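Local coordinates for leucine aminopeptidase 2, chloroplastic (Streptomyces sp. BC16019, PDB 5LHJ), which is an M17-family metalloaminopeptidase that acts in the maturation of bottromycin, probably by removing N-terminal residues from peptides, at residues Ala212-Ala217 with Pro238-Leu243. Sequence-based numbering, arbitrary orientation.
Sequences AVYEGA and PRYVEL
Tyr214 and Tyr240, a hydrogen-bonded pair of antiparallel strands, send their rings out side by side on one face of the sheet, CD1 of Tyr214 lying 3.8 Å from CD2 of Tyr240. Tyr214 also turns its ring edge to Tyr240 O, to which Tyr214 N donates at 2.8 Å. Beyond the rings, Tyr240 OH reaches Glu242 OE2 at 2.6 Å on the anti side of the carboxylate, while a water in the plane of the Tyr214 ring joins its OH to Glu242 OE1. Glu242 OE2 also has a hydrogen bond with His310 and a salt bridge with Arg356. On the reverse face, Val213 and Val241 pair through their CG2 methyls, against helix 193-207. Strands 210-214 and 239-245 thus form an antiparallel part of the mixed sheet in the M17 catalytic domain. Arg239 bends at chi2 (-73°), which swings its guanidinium under Glu215 CB, 3.5 Å from Arg239 NH1. The Glu215 carboxylate stacks on it, the planes 22° apart. NH1 binds Pro238 O. An alanine in place of Arg239 is likely to leave Glu215 without this positive partner and Pro238 O without the NH1 donor. Glu215 OE1 and Arg239 NH2, a long 3.7 Å salt bridge, meet by charge, without a directed hydrogen bond.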
ATOM      1  N   ALA A 212     -32.644 -22.564  24.812  1.00 22.51           N
ATOM      2  CA  ALA A 212     -31.583 -22.864  25.771  1.00 22.26           C
ATOM      3  C   ALA A 212     -30.424 -21.924  25.484  1.00 21.79           C
ATOM      4  O   ALA A 212     -29.965 -21.856  24.338  1.00 20.72           O
ATOM      5  CB  ALA A 212     -31.122 -24.307  25.630  1.00 22.70           C
ATOM      6  N   VAL A 213     -29.969 -21.210  26.513  1.00 21.46           N
ATOM      7  CA  VAL A 213     -28.815 -20.323  26.421  1.00 21.32           C
ATOM      8  C   VAL A 213     -27.673 -20.904  27.239  1.00 21.61           C
ATOM      9  O   VAL A 213     -27.853 -21.197  28.426  1.00 21.71           O
ATOM     10  CB  VAL A 213     -29.146 -18.924  26.953  1.00 21.45           C
ATOM     11  CG1 VAL A 213     -27.895 -18.037  26.939  1.00 21.61           C
ATOM     12  CG2 VAL A 213     -30.266 -18.309  26.133  1.00 21.56           C
ATOM     13  N   TYR A 214     -26.518 -21.076  26.606  1.00 21.24           N
ATOM     14  CA  TYR A 214     -25.344 -21.640  27.255  1.00 22.17           C
ATOM     15  C   TYR A 214     -24.294 -20.541  27.439  1.00 23.22           C
ATOM     16  O   TYR A 214     -24.010 -19.773  26.513  1.00 21.32           O
ATOM     17  CB  TYR A 214     -24.780 -22.798  26.444  1.00 22.32           C
ATOM     18  CG  TYR A 214     -25.733 -23.970  26.320  1.00 22.36           C
ATOM     19  CD1 TYR A 214     -26.676 -24.014  25.302  1.00 22.28           C
ATOM     20  CD2 TYR A 214     -25.696 -25.036  27.227  1.00 23.08           C
ATOM     21  CE1 TYR A 214     -27.554 -25.078  25.171  1.00 22.79           C
ATOM     22  CE2 TYR A 214     -26.579 -26.113  27.108  1.00 23.35           C
ATOM     23  CZ  TYR A 214     -27.507 -26.125  26.076  1.00 23.48           C
ATOM     24  OH  TYR A 214     -28.396 -27.167  25.922  1.00 24.58           O
ATOM     25  N   GLU A 215     -23.757 -20.472  28.654  1.00 24.66           N
ATOM     26  CA  GLU A 215     -22.806 -19.443  29.053  1.00 26.69           C
ATOM     27  C   GLU A 215     -21.862 -20.021  30.092  1.00 27.48           C
ATOM     28  O   GLU A 215     -22.221 -20.970  30.783  1.00 27.43           O
ATOM     29  CB  GLU A 215     -23.554 -18.234  29.636  1.00 28.45           C
ATOM     30  CG  GLU A 215     -24.461 -18.545  30.828  1.00 30.13           C
ATOM     31  CD  GLU A 215     -25.322 -17.365  31.264  1.00 32.59           C
ATOM     32  OE1 GLU A 215     -24.807 -16.462  31.962  1.00 33.85           O
ATOM     33  OE2 GLU A 215     -26.527 -17.337  30.923  1.00 34.82           O
ATOM     34  N   GLY A 216     -20.665 -19.450  30.199  1.00 28.18           N
ATOM     35  CA  GLY A 216     -19.716 -19.829  31.250  1.00 29.19           C
ATOM     36  C   GLY A 216     -19.412 -21.322  31.269  1.00 29.31           C
ATOM     37  O   GLY A 216     -19.131 -21.919  30.226  1.00 28.32           O
ATOM     38  N   ALA A 217     -19.499 -21.930  32.451  1.00 30.21           N
ATOM     39  CA  ALA A 217     -19.200 -23.358  32.610  1.00 30.39           C
ATOM     40  C   ALA A 217     -20.146 -24.275  31.819  1.00 30.25           C
ATOM     41  O   ALA A 217     -19.717 -25.309  31.298  1.00 29.69           O
ATOM     42  CB  ALA A 217     -19.216 -23.742  34.087  1.00 31.45           C
ATOM     43  N   PRO A 238     -18.558 -15.147  25.218  1.00 19.36           N
ATOM     44  CA  PRO A 238     -19.392 -15.734  24.169  1.00 19.19           C
ATOM     45  C   PRO A 238     -20.647 -16.402  24.739  1.00 19.00           C
ATOM     46  O   PRO A 238     -20.767 -16.578  25.963  1.00 18.57           O
ATOM     47  CB  PRO A 238     -18.464 -16.764  23.522  1.00 19.35           C
ATOM     48  CG  PRO A 238     -17.550 -17.178  24.635  1.00 19.83           C
ATOM     49  CD  PRO A 238     -17.336 -15.937  25.458  1.00 19.91           C
ATOM     50  N   ARG A 239     -21.589 -16.692  23.847  1.00 18.77           N
ATOM     51  CA  ARG A 239     -22.846 -17.374  24.177  1.00 18.63           C
ATOM     52  C   ARG A 239     -23.122 -18.382  23.085  1.00 18.28           C
ATOM     53  O   ARG A 239     -22.692 -18.207  21.936  1.00 17.99           O
ATOM     54  CB  ARG A 239     -24.015 -16.376  24.247  1.00 18.61           C
ATOM     55  CG  ARG A 239     -23.935 -15.348  25.370  1.00 19.00           C
ATOM     56  CD  ARG A 239     -24.223 -15.995  26.720  1.00 19.74           C
ATOM     57  NE  ARG A 239     -24.224 -15.070  27.864  1.00 20.37           N
ATOM     58  CZ  ARG A 239     -23.187 -14.802  28.657  1.00 21.16           C
ATOM     59  NH1 ARG A 239     -21.979 -15.339  28.443  1.00 21.66           N
ATOM     60  NH2 ARG A 239     -23.356 -13.992  29.699  1.00 21.58           N
ATOM     61  N   TYR A 240     -23.859 -19.429  23.428  1.00 18.12           N
ATOM     62  CA  TYR A 240     -24.400 -20.337  22.427  1.00 17.62           C
ATOM     63  C   TYR A 240     -25.871 -20.543  22.728  1.00 17.75           C
ATOM     64  O   TYR A 240     -26.224 -20.856  23.878  1.00 18.12           O
ATOM     65  CB  TYR A 240     -23.657 -21.669  22.445  1.00 17.76           C
ATOM     66  CG  TYR A 240     -24.198 -22.674  21.484  1.00 17.69           C
ATOM     67  CD1 TYR A 240     -24.071 -22.489  20.106  1.00 17.77           C
ATOM     68  CD2 TYR A 240     -24.841 -23.823  21.940  1.00 18.01           C
ATOM     69  CE1 TYR A 240     -24.585 -23.417  19.208  1.00 17.97           C
ATOM     70  CE2 TYR A 240     -25.347 -24.762  21.057  1.00 18.28           C
ATOM     71  CZ  TYR A 240     -25.216 -24.564  19.693  1.00 18.20           C
ATOM     72  OH  TYR A 240     -25.715 -25.502  18.819  1.00 18.76           O
ATOM     73  N   VAL A 241     -26.711 -20.374  21.707  1.00 17.46           N
ATOM     74  CA  VAL A 241     -28.170 -20.451  21.874  1.00 17.90           C
ATOM     75  C   VAL A 241     -28.753 -21.496  20.924  1.00 18.21           C
ATOM     76  O   VAL A 241     -28.419 -21.531  19.731  1.00 17.32           O
ATOM     77  CB  VAL A 241     -28.860 -19.081  21.652  1.00 18.03           C
ATOM     78  CG1 VAL A 241     -30.360 -19.170  21.963  1.00 18.33           C
ATOM     79  CG2 VAL A 241     -28.217 -18.023  22.532  1.00 18.16           C
ATOM     80  N   GLU A 242     -29.637 -22.340  21.455  1.00 18.42           N
ATOM     81  CA  GLU A 242     -30.414 -23.257  20.625  1.00 19.42           C
ATOM     82  C   GLU A 242     -31.890 -22.904  20.772  1.00 20.57           C
ATOM     83  O   GLU A 242     -32.389 -22.717  21.888  1.00 20.45           O
ATOM     84  CB  GLU A 242     -30.119 -24.728  20.957  1.00 19.89           C
ATOM     85  CG  GLU A 242     -28.815 -25.185  20.310  1.00 20.04           C
ATOM     86  CD  GLU A 242     -28.398 -26.616  20.610  1.00 20.83           C
ATOM     87  OE1 GLU A 242     -28.936 -27.240  21.553  1.00 21.70           O
ATOM     88  OE2 GLU A 242     -27.493 -27.113  19.905  1.00 20.74           O
ATOM     89  N   LEU A 243     -32.556 -22.799  19.629  1.00 21.65           N
ATOM     90  CA  LEU A 243     -33.894 -22.217  19.522  1.00 23.68           C
ATOM     91  C   LEU A 243     -34.679 -23.205  18.683  1.00 24.55           C
ATOM     92  O   LEU A 243     -34.312 -23.430  17.533  1.00 25.68           O
ATOM     93  CB  LEU A 243     -33.774 -20.836  18.843  1.00 23.90           C
ATOM     94  CG  LEU A 243     -34.992 -19.946  18.620  1.00 24.90           C
ATOM     95  CD1 LEU A 243     -35.549 -19.501  19.955  1.00 25.51           C
ATOM     96  CD2 LEU A 243     -34.648 -18.725  17.783  1.00 24.88           C
TER
HETATM   97  O   HOH W   1     -30.134 -27.298  23.979  1.00 29.40           O
HETATM   98  O   HOH W   2     -19.423 -17.651  28.228  1.00 22.93           O